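Local coordinates for protein putative TRAP PERIPLASMIC SOLUTE BINDING PROTEIN (Haemophilus influenzae, PDB 4PBQ) that binds L-gulonate and probably serves as the periplasmic solute-binding component of a TRAP transporter, at residues Gly142-Lys154 with Val201-Lys213. Sequence-based numbering, arbitrary orientation.
With 2UF (L-gulonate), chain D.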
ATOM      1  N   GLY A 142       3.561  -2.172  -7.469  1.00  8.15           N
ATOM      2  CA  GLY A 142       2.904  -0.959  -7.902  1.00  6.92           C
ATOM      3  C   GLY A 142       2.812   0.053  -6.777  1.00  9.47           C
ATOM      4  O   GLY A 142       3.269  -0.188  -5.662  1.00 10.39           O
HETATM    5  N   MSE A 143       2.153   1.166  -7.061  1.00  8.88           N
HETATM    6  CA  MSE A 143       2.076   2.288  -6.135  1.00 11.98           C
HETATM    7  C   MSE A 143       0.661   2.534  -5.626  1.00 10.49           C
HETATM    8  O   MSE A 143      -0.299   2.627  -6.390  1.00  9.13           O
HETATM    9  CB  MSE A 143       2.621   3.552  -6.838  1.00  6.39           C
HETATM   10  CG  MSE A 143       2.304   4.850  -6.148  1.00 12.22           C
HETATM   11 SE   MSE A 143       2.983   6.447  -7.053  1.00 10.48          SE
HETATM   12  CE  MSE A 143       1.681   7.713  -6.439  1.00 10.02           C
ATOM     13  N   ASN A 144       0.529   2.609  -4.299  1.00  5.10           N
ATOM     14  CA  ASN A 144      -0.629   3.240  -3.707  1.00  8.53           C
ATOM     15  C   ASN A 144      -0.258   4.665  -3.272  1.00  5.56           C
ATOM     16  O   ASN A 144      -1.011   5.602  -3.492  1.00  7.21           O
ATOM     17  CB  ASN A 144      -1.186   2.388  -2.562  1.00  5.68           C
ATOM     18  CG  ASN A 144      -1.939   1.186  -3.070  1.00 11.17           C
ATOM     19  OD1 ASN A 144      -2.501   1.235  -4.149  1.00 11.14           O
ATOM     20  ND2 ASN A 144      -1.945   0.107  -2.311  1.00 10.86           N
ATOM     21  N   GLY A 145       0.931   4.821  -2.675  1.00  9.09           N
ATOM     22  CA  GLY A 145       1.511   6.132  -2.506  1.00  8.04           C
ATOM     23  C   GLY A 145       1.929   6.470  -1.088  1.00  5.76           C
ATOM     24  O   GLY A 145       1.761   5.658  -0.156  1.00  7.95           O
ATOM     25  N   PHE A 146       2.491   7.665  -0.938  1.00  7.62           N
ATOM     26  CA  PHE A 146       2.769   8.162   0.405  1.00  6.09           C
ATOM     27  C   PHE A 146       1.504   8.383   1.178  1.00  8.41           C
ATOM     28  O   PHE A 146       0.512   8.885   0.660  1.00  7.81           O
ATOM     29  CB  PHE A 146       3.566   9.439   0.339  1.00  6.67           C
ATOM     30  CG  PHE A 146       5.004   9.227  -0.040  1.00  8.73           C
ATOM     31  CD1 PHE A 146       5.948   8.882   0.915  1.00 10.20           C
ATOM     32  CD2 PHE A 146       5.401   9.364  -1.353  1.00  8.19           C
ATOM     33  CE1 PHE A 146       7.269   8.686   0.566  1.00  9.91           C
ATOM     34  CE2 PHE A 146       6.725   9.169  -1.729  1.00 11.18           C
ATOM     35  CZ  PHE A 146       7.666   8.831  -0.781  1.00 11.49           C
ATOM     36  N   ARG A 147       1.570   8.078   2.470  1.00  5.63           N
ATOM     37  CA  ARG A 147       0.409   8.224   3.316  1.00  6.29           C
ATOM     38  C   ARG A 147       0.346   9.606   3.984  1.00  6.71           C
ATOM     39  O   ARG A 147       1.362  10.150   4.421  1.00  7.47           O
ATOM     40  CB  ARG A 147       0.407   7.112   4.378  1.00  7.17           C
ATOM     41  CG  ARG A 147       0.411   5.718   3.759  1.00  7.90           C
ATOM     42  CD  ARG A 147       0.529   4.645   4.756  1.00  6.23           C
ATOM     43  NE  ARG A 147      -0.703   4.303   5.466  1.00  5.05           N
ATOM     44  CZ  ARG A 147      -1.575   3.389   5.068  1.00  4.35           C
ATOM     45  NH1 ARG A 147      -1.360   2.703   3.949  1.00  5.47           N
ATOM     46  NH2 ARG A 147      -2.633   3.134   5.799  1.00  6.50           N
ATOM     47  N   VAL A 148      -0.861  10.150   4.030  1.00  6.73           N
ATOM     48  CA  VAL A 148      -1.135  11.436   4.676  1.00  7.94           C
ATOM     49  C   VAL A 148      -2.182  11.218   5.775  1.00  6.48           C
ATOM     50  O   VAL A 148      -2.884  10.204   5.789  1.00  8.42           O
ATOM     51  CB  VAL A 148      -1.558  12.533   3.671  1.00  8.93           C
ATOM     52  CG1 VAL A 148      -0.482  12.719   2.636  1.00  8.71           C
ATOM     53  CG2 VAL A 148      -2.892  12.211   3.005  1.00  7.67           C
ATOM     54  N   ILE A 149      -2.251  12.144   6.720  1.00  8.55           N
ATOM     55  CA  ILE A 149      -3.207  12.037   7.824  1.00  6.56           C
ATOM     56  C   ILE A 149      -4.466  12.850   7.561  1.00 11.51           C
ATOM     57  O   ILE A 149      -4.400  14.044   7.293  1.00 14.54           O
ATOM     58  CB  ILE A 149      -2.568  12.541   9.136  1.00  9.45           C
ATOM     59  CG1 ILE A 149      -1.336  11.694   9.475  1.00 10.62           C
ATOM     60  CG2 ILE A 149      -3.587  12.492  10.271  1.00 13.70           C
ATOM     61  CD1 ILE A 149      -0.490  12.271  10.617  1.00 14.26           C
ATOM     62  N   SER A 150      -5.618  12.195   7.590  1.00  8.37           N
ATOM     63  CA  SER A 150      -6.874  12.900   7.540  1.00  9.51           C
ATOM     64  C   SER A 150      -7.421  13.006   8.968  1.00  9.61           C
ATOM     65  O   SER A 150      -7.196  12.126   9.786  1.00 10.13           O
ATOM     66  CB  SER A 150      -7.870  12.217   6.616  1.00  7.82           C
ATOM     67  OG  SER A 150      -8.298  10.964   7.086  1.00 10.56           O
ATOM     68  N   SER A 151      -8.145  14.073   9.258  1.00  7.62           N
ATOM     69  CA  SER A 151      -8.453  14.381  10.637  1.00  8.16           C
ATOM     70  C   SER A 151      -9.579  15.387  10.774  1.00 11.03           C
ATOM     71  O   SER A 151      -9.659  16.347  10.009  1.00 11.51           O
ATOM     72  CB  SER A 151      -7.194  14.954  11.302  1.00 12.90           C
ATOM     73  OG  SER A 151      -7.472  15.272  12.640  1.00 17.30           O
ATOM     74  N   ASN A 152     -10.411  15.209  11.798  1.00 10.77           N
ATOM     75  CA  ASN A 152     -11.407  16.207  12.168  1.00 10.11           C
ATOM     76  C   ASN A 152     -10.751  17.389  12.866  1.00 17.65           C
ATOM     77  O   ASN A 152     -11.353  18.440  12.993  1.00 22.07           O
ATOM     78  CB  ASN A 152     -12.434  15.636  13.133  1.00 13.53           C
ATOM     79  CG  ASN A 152     -13.284  14.547  12.517  1.00 16.73           C
ATOM     80  OD1 ASN A 152     -13.544  14.552  11.320  1.00 17.20           O
ATOM     81  ND2 ASN A 152     -13.728  13.618  13.340  1.00 18.58           N
ATOM     82  N   LYS A 153      -9.526  17.173  13.335  1.00 21.39           N
ATOM     83  CA  LYS A 153      -8.805  18.149  14.145  1.00 27.87           C
ATOM     84  C   LYS A 153      -7.613  18.703  13.365  1.00 21.78           C
ATOM     85  O   LYS A 153      -6.864  17.948  12.777  1.00 17.28           O
ATOM     86  CB  LYS A 153      -8.279  17.472  15.426  1.00 27.32           C
ATOM     87  CG  LYS A 153      -9.347  16.998  16.429  1.00 33.16           C
ATOM     88  CD  LYS A 153      -8.694  16.251  17.605  1.00 42.07           C
ATOM     89  CE  LYS A 153      -9.706  15.760  18.650  1.00 42.18           C
ATOM     90  NZ  LYS A 153      -9.112  14.697  19.557  1.00 36.49           N
ATOM     91  N   LYS A 154      -7.404  20.015  13.407  1.00 19.16           N
ATOM     92  CA  LYS A 154      -6.251  20.600  12.752  1.00 20.45           C
ATOM     93  C   LYS A 154      -4.941  20.147  13.423  1.00 20.58           C
ATOM     94  O   LYS A 154      -4.823  20.166  14.645  1.00 24.27           O
ATOM     95  CB  LYS A 154      -6.382  22.121  12.743  1.00 28.38           C
ATOM     96  CG  LYS A 154      -5.157  22.858  12.266  1.00 35.15           C
ATOM     97  CD  LYS A 154      -5.349  24.380  12.342  1.00 32.72           C
ATOM     98  CE  LYS A 154      -5.868  24.941  11.036  1.00 44.38           C
ATOM     99  NZ  LYS A 154      -5.847  26.441  11.031  1.00 56.72           N
ATOM    100  N   VAL A 201     -15.344   7.453  17.678  1.00 13.07           N
ATOM    101  CA  VAL A 201     -14.385   6.564  18.303  1.00 11.03           C
ATOM    102  C   VAL A 201     -12.968   6.945  17.908  1.00 13.72           C
ATOM    103  O   VAL A 201     -12.022   6.709  18.645  1.00 13.57           O
ATOM    104  CB  VAL A 201     -14.677   5.085  17.929  1.00 15.00           C
ATOM    105  CG1 VAL A 201     -13.603   4.164  18.437  1.00 16.29           C
ATOM    106  CG2 VAL A 201     -16.033   4.677  18.491  1.00 24.57           C
ATOM    107  N   ILE A 202     -12.833   7.516  16.717  1.00 12.25           N
ATOM    108  CA  ILE A 202     -11.554   8.002  16.232  1.00 11.20           C
ATOM    109  C   ILE A 202     -11.762   9.411  15.702  1.00  8.92           C
ATOM    110  O   ILE A 202     -12.892   9.821  15.431  1.00 10.32           O
ATOM    111  CB  ILE A 202     -11.002   7.122  15.085  1.00  8.40           C
ATOM    112  CG1 ILE A 202     -12.005   7.018  13.935  1.00  7.21           C
ATOM    113  CG2 ILE A 202     -10.615   5.691  15.620  1.00 11.13           C
ATOM    114  CD1 ILE A 202     -11.482   6.188  12.738  1.00  7.68           C
ATOM    115  N   ASP A 203     -10.662  10.135  15.532  1.00  8.46           N
ATOM    116  CA  ASP A 203     -10.671  11.488  14.980  1.00 10.06           C
ATOM    117  C   ASP A 203     -10.241  11.524  13.514  1.00 10.42           C
ATOM    118  O   ASP A 203     -10.511  12.502  12.802  1.00 10.54           O
ATOM    119  CB  ASP A 203      -9.710  12.360  15.750  1.00  9.50           C
ATOM    120  CG  ASP A 203     -10.084  12.483  17.208  1.00 17.80           C
ATOM    121  OD1 ASP A 203     -11.251  12.831  17.481  1.00 16.40           O
ATOM    122  OD2 ASP A 203      -9.209  12.206  18.064  1.00 17.61           O
ATOM    123  N   GLY A 204      -9.549  10.473  13.080  1.00  8.57           N
ATOM    124  CA  GLY A 204      -9.044  10.415  11.729  1.00  7.89           C
ATOM    125  C   GLY A 204      -8.362   9.097  11.417  1.00  8.02           C
ATOM    126  O   GLY A 204      -8.484   8.085  12.139  1.00  6.83           O
ATOM    127  N   GLN A 205      -7.666   9.092  10.292  1.00  7.60           N
ATOM    128  CA  GLN A 205      -6.998   7.904   9.789  1.00  5.78           C
ATOM    129  C   GLN A 205      -5.823   8.366   8.930  1.00  8.98           C
ATOM    130  O   GLN A 205      -5.555   9.567   8.848  1.00  8.05           O
ATOM    131  CB  GLN A 205      -7.976   6.992   8.989  1.00  6.68           C
ATOM    132  CG  GLN A 205      -8.577   7.610   7.732  1.00  9.08           C
ATOM    133  CD  GLN A 205      -7.703   7.457   6.498  1.00  8.03           C
ATOM    134  OE1 GLN A 205      -7.366   6.346   6.101  1.00  9.14           O
ATOM    135  NE2 GLN A 205      -7.284   8.582   5.925  1.00  8.94           N
ATOM    136  N   GLU A 206      -5.115   7.435   8.298  1.00  6.30           N
ATOM    137  CA  GLU A 206      -4.008   7.808   7.412  1.00  5.44           C
ATOM    138  C   GLU A 206      -3.925   6.843   6.233  1.00  6.74           C
ATOM    139  O   GLU A 206      -4.115   5.645   6.389  1.00  7.66           O
ATOM    140  CB  GLU A 206      -2.687   7.950   8.181  1.00  9.60           C
ATOM    141  CG  GLU A 206      -2.334   6.816   9.120  1.00  9.37           C
ATOM    142  CD  GLU A 206      -1.787   5.602   8.395  1.00  9.87           C
ATOM    143  OE1 GLU A 206      -0.722   5.731   7.740  1.00  7.97           O
ATOM    144  OE2 GLU A 206      -2.433   4.522   8.476  1.00  7.81           O
ATOM    145  N   ASN A 207      -3.653   7.389   5.055  1.00  7.16           N
ATOM    146  CA  ASN A 207      -3.691   6.630   3.811  1.00  5.33           C
ATOM    147  C   ASN A 207      -3.248   7.575   2.708  1.00  8.08           C
ATOM    148  O   ASN A 207      -3.152   8.785   2.927  1.00  5.81           O
ATOM    149  CB  ASN A 207      -5.115   6.075   3.548  1.00  5.31           C
ATOM    150  CG  ASN A 207      -5.220   4.555   3.785  1.00  7.52           C
ATOM    151  OD1 ASN A 207      -4.489   3.762   3.195  1.00  8.35           O
ATOM    152  ND2 ASN A 207      -6.137   4.163   4.646  1.00  6.77           N
ATOM    153  N   PRO A 208      -2.959   7.038   1.523  1.00  7.24           N
ATOM    154  CA  PRO A 208      -2.572   7.920   0.422  1.00  8.15           C
ATOM    155  C   PRO A 208      -3.711   8.832  -0.012  1.00  8.67           C
ATOM    156  O   PRO A 208      -4.891   8.505   0.200  1.00  7.44           O
ATOM    157  CB  PRO A 208      -2.161   6.938  -0.696  1.00  8.13           C
ATOM    158  CG  PRO A 208      -1.838   5.655   0.029  1.00  7.09           C
ATOM    159  CD  PRO A 208      -2.796   5.620   1.188  1.00  6.10           C
ATOM    160  N   TYR A 209      -3.359   9.948  -0.652  1.00  7.57           N
ATOM    161  CA  TYR A 209      -4.351  10.886  -1.192  1.00  8.42           C
ATOM    162  C   TYR A 209      -5.434  10.190  -2.023  1.00  7.57           C
ATOM    163  O   TYR A 209      -6.612  10.501  -1.871  1.00  8.06           O
ATOM    164  CB  TYR A 209      -3.681  11.968  -2.057  1.00  8.36           C
ATOM    165  CG  TYR A 209      -3.187  13.165  -1.288  1.00  8.32           C
ATOM    166  CD1 TYR A 209      -4.066  14.055  -0.697  1.00 16.04           C
ATOM    167  CD2 TYR A 209      -1.833  13.424  -1.186  1.00 12.47           C
ATOM    168  CE1 TYR A 209      -3.597  15.181  -0.009  1.00 17.69           C
ATOM    169  CE2 TYR A 209      -1.369  14.509  -0.489  1.00 15.47           C
ATOM    170  CZ  TYR A 209      -2.248  15.391   0.085  1.00 14.79           C
ATOM    171  OH  TYR A 209      -1.738  16.487   0.768  1.00 23.50           O
HETATM  172  N   MSE A 210      -5.048   9.285  -2.929  1.00  7.40           N
HETATM  173  CA  MSE A 210      -6.046   8.722  -3.826  1.00  7.68           C
HETATM  174  C   MSE A 210      -7.072   7.904  -3.080  1.00  9.09           C
HETATM  175  O   MSE A 210      -8.260   7.999  -3.389  1.00  8.76           O
HETATM  176  CB  MSE A 210      -5.432   7.911  -4.971  1.00  8.86           C
HETATM  177  CG  MSE A 210      -4.573   8.766  -5.879  1.00 10.00           C
HETATM  178 SE   MSE A 210      -3.959   7.814  -7.463  0.97 14.50          SE
HETATM  179  CE  MSE A 210      -2.583   6.732  -6.647  1.00 14.48           C
ATOM    180  N   LEU A 211      -6.650   7.140  -2.073  1.00  7.74           N
ATOM    181  CA  LEU A 211      -7.607   6.431  -1.241  1.00  8.93           C
ATOM    182  C   LEU A 211      -8.580   7.389  -0.529  1.00  8.31           C
ATOM    183  O   LEU A 211      -9.788   7.156  -0.476  1.00  7.25           O
ATOM    184  CB  LEU A 211      -6.851   5.556  -0.226  1.00  7.72           C
ATOM    185  CG  LEU A 211      -7.597   4.595   0.700  1.00 14.55           C
ATOM    186  CD1 LEU A 211      -8.419   5.268   1.806  1.00 10.57           C
ATOM    187  CD2 LEU A 211      -8.434   3.674  -0.104  1.00 18.55           C
ATOM    188  N   ILE A 212      -8.054   8.470   0.037  1.00  7.16           N
ATOM    189  CA  ILE A 212      -8.879   9.452   0.719  1.00  7.49           C
ATOM    190  C   ILE A 212      -9.971  10.023  -0.192  1.00  7.71           C
ATOM    191  O   ILE A 212     -11.104  10.215   0.238  1.00  9.97           O
ATOM    192  CB  ILE A 212      -7.983  10.543   1.318  1.00  7.19           C
ATOM    193  CG1 ILE A 212      -7.184   9.915   2.452  1.00  9.63           C
ATOM    194  CG2 ILE A 212      -8.807  11.722   1.833  1.00 10.51           C
ATOM    195  CD1 ILE A 212      -6.090  10.821   3.012  1.00  9.54           C
ATOM    196  N   LYS A 213      -9.665  10.231  -1.474  1.00  7.88           N
ATOM    197  CA  LYS A 213     -10.697  10.702  -2.390  1.00  8.11           C
ATOM    198  C   LYS A 213     -11.629   9.557  -2.773  1.00  8.20           C
ATOM    199  O   LYS A 213     -12.854   9.704  -2.711  1.00  9.26           O
ATOM    200  CB  LYS A 213     -10.110  11.281  -3.672  1.00  9.62           C
ATOM    201  CG  LYS A 213     -11.192  11.905  -4.567  1.00 13.91           C
ATOM    202  CD  LYS A 213     -10.724  12.216  -5.970  1.00 13.95           C
ATOM    203  CE  LYS A 213     -11.920  12.604  -6.808  1.00 12.66           C
ATOM    204  NZ  LYS A 213     -11.612  12.862  -8.260  1.00 16.53           N
TER
HETATM  205  O6A 2UF D 401      -6.170  -0.465   5.189  1.00  6.48           O
HETATM  206  C6  2UF D 401      -5.252   0.332   4.951  1.00 10.19           C
HETATM  207  O6B 2UF D 401      -5.123   1.457   5.456  1.00  8.56           O
HETATM  208  C5  2UF D 401      -4.215  -0.103   3.894  1.00  8.06           C
HETATM  209  O5  2UF D 401      -3.691   1.053   3.279  1.00  5.42           O
HETATM  210  C4  2UF D 401      -3.071  -0.912   4.545  1.00  8.76           C
HETATM  211  O4  2UF D 401      -3.583  -2.150   5.063  1.00  6.81           O
HETATM  212  C3  2UF D 401      -1.956  -1.169   3.508  1.00  5.48           C
HETATM  213  O3  2UF D 401      -2.472  -1.722   2.249  1.00  5.86           O
HETATM  214  C2  2UF D 401      -0.887  -2.127   4.060  1.00  6.75           C
HETATM  215  O2  2UF D 401       0.208  -1.993   3.174  1.00  6.20           O
HETATM  216  C1  2UF D 401      -0.396  -1.699   5.477  1.00  4.97           C
HETATM  217  O1  2UF D 401       0.706  -2.551   5.828  1.00  6.69           O
HETATM  218  O   HOH W   1      -2.177   8.536  -3.642  1.00 10.69           O
HETATM  219  O   HOH W   2      -0.482  10.378  -1.357  1.00 11.97           O
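At the carboxylate end of the L-gulonate pocket, R147 and N207 reach the ligand from two antiparallel strands, 136-151 and 204-208, of the TRAP solute-binding fold. R147 NH1 gives a hydrogen bond to O5 of the gulonate (2.9 Å), and NH2 gives one to carboxylate oxygen O6B. N207 holds the same two ligand atoms: O5 donates to its OD1, and its ND2 donates to O6B. The R147 chain bends at chi3 (79°), turning the guanidinium side-on to E206 in a two-bond salt bridge, NE to OE1 (2.7 Å) and NH2 to OE2 (3.0 Å). Both oxygens lie near the guanidinium plane, although the carboxylate is tilted 31° from it. E206 and the ligand share the guanidinium edge, while N207 OD1 sits over one face; H229 also bonds to E206 OE1, and S232 to R147 NH1. A second-shell bond from N207 ND2 to Q205 OE1 should steady the N207 amide; Q205 NE2 donates to S150 OG (2.8 Å), itself bonded to Q221.

The backbones pair through V148 with N207 and S150 with Q205, and N152 N to D203 O extends the pairing. Beyond it K153 NZ makes a salt bridge to D203 OD2, from above the carboxylate plane, and R165 another to D203 OD1. Where the second strand turns into helix 209-214, one water links F146 O to Y209 N. Here V148 spreads its methyls: CG1 packs against Y209 CE2, while CG2 makes a CH-pi contact over the centre of the ring, 4.2 Å from the centroid, and presses tightly on I212 CD1 (3.5 Å).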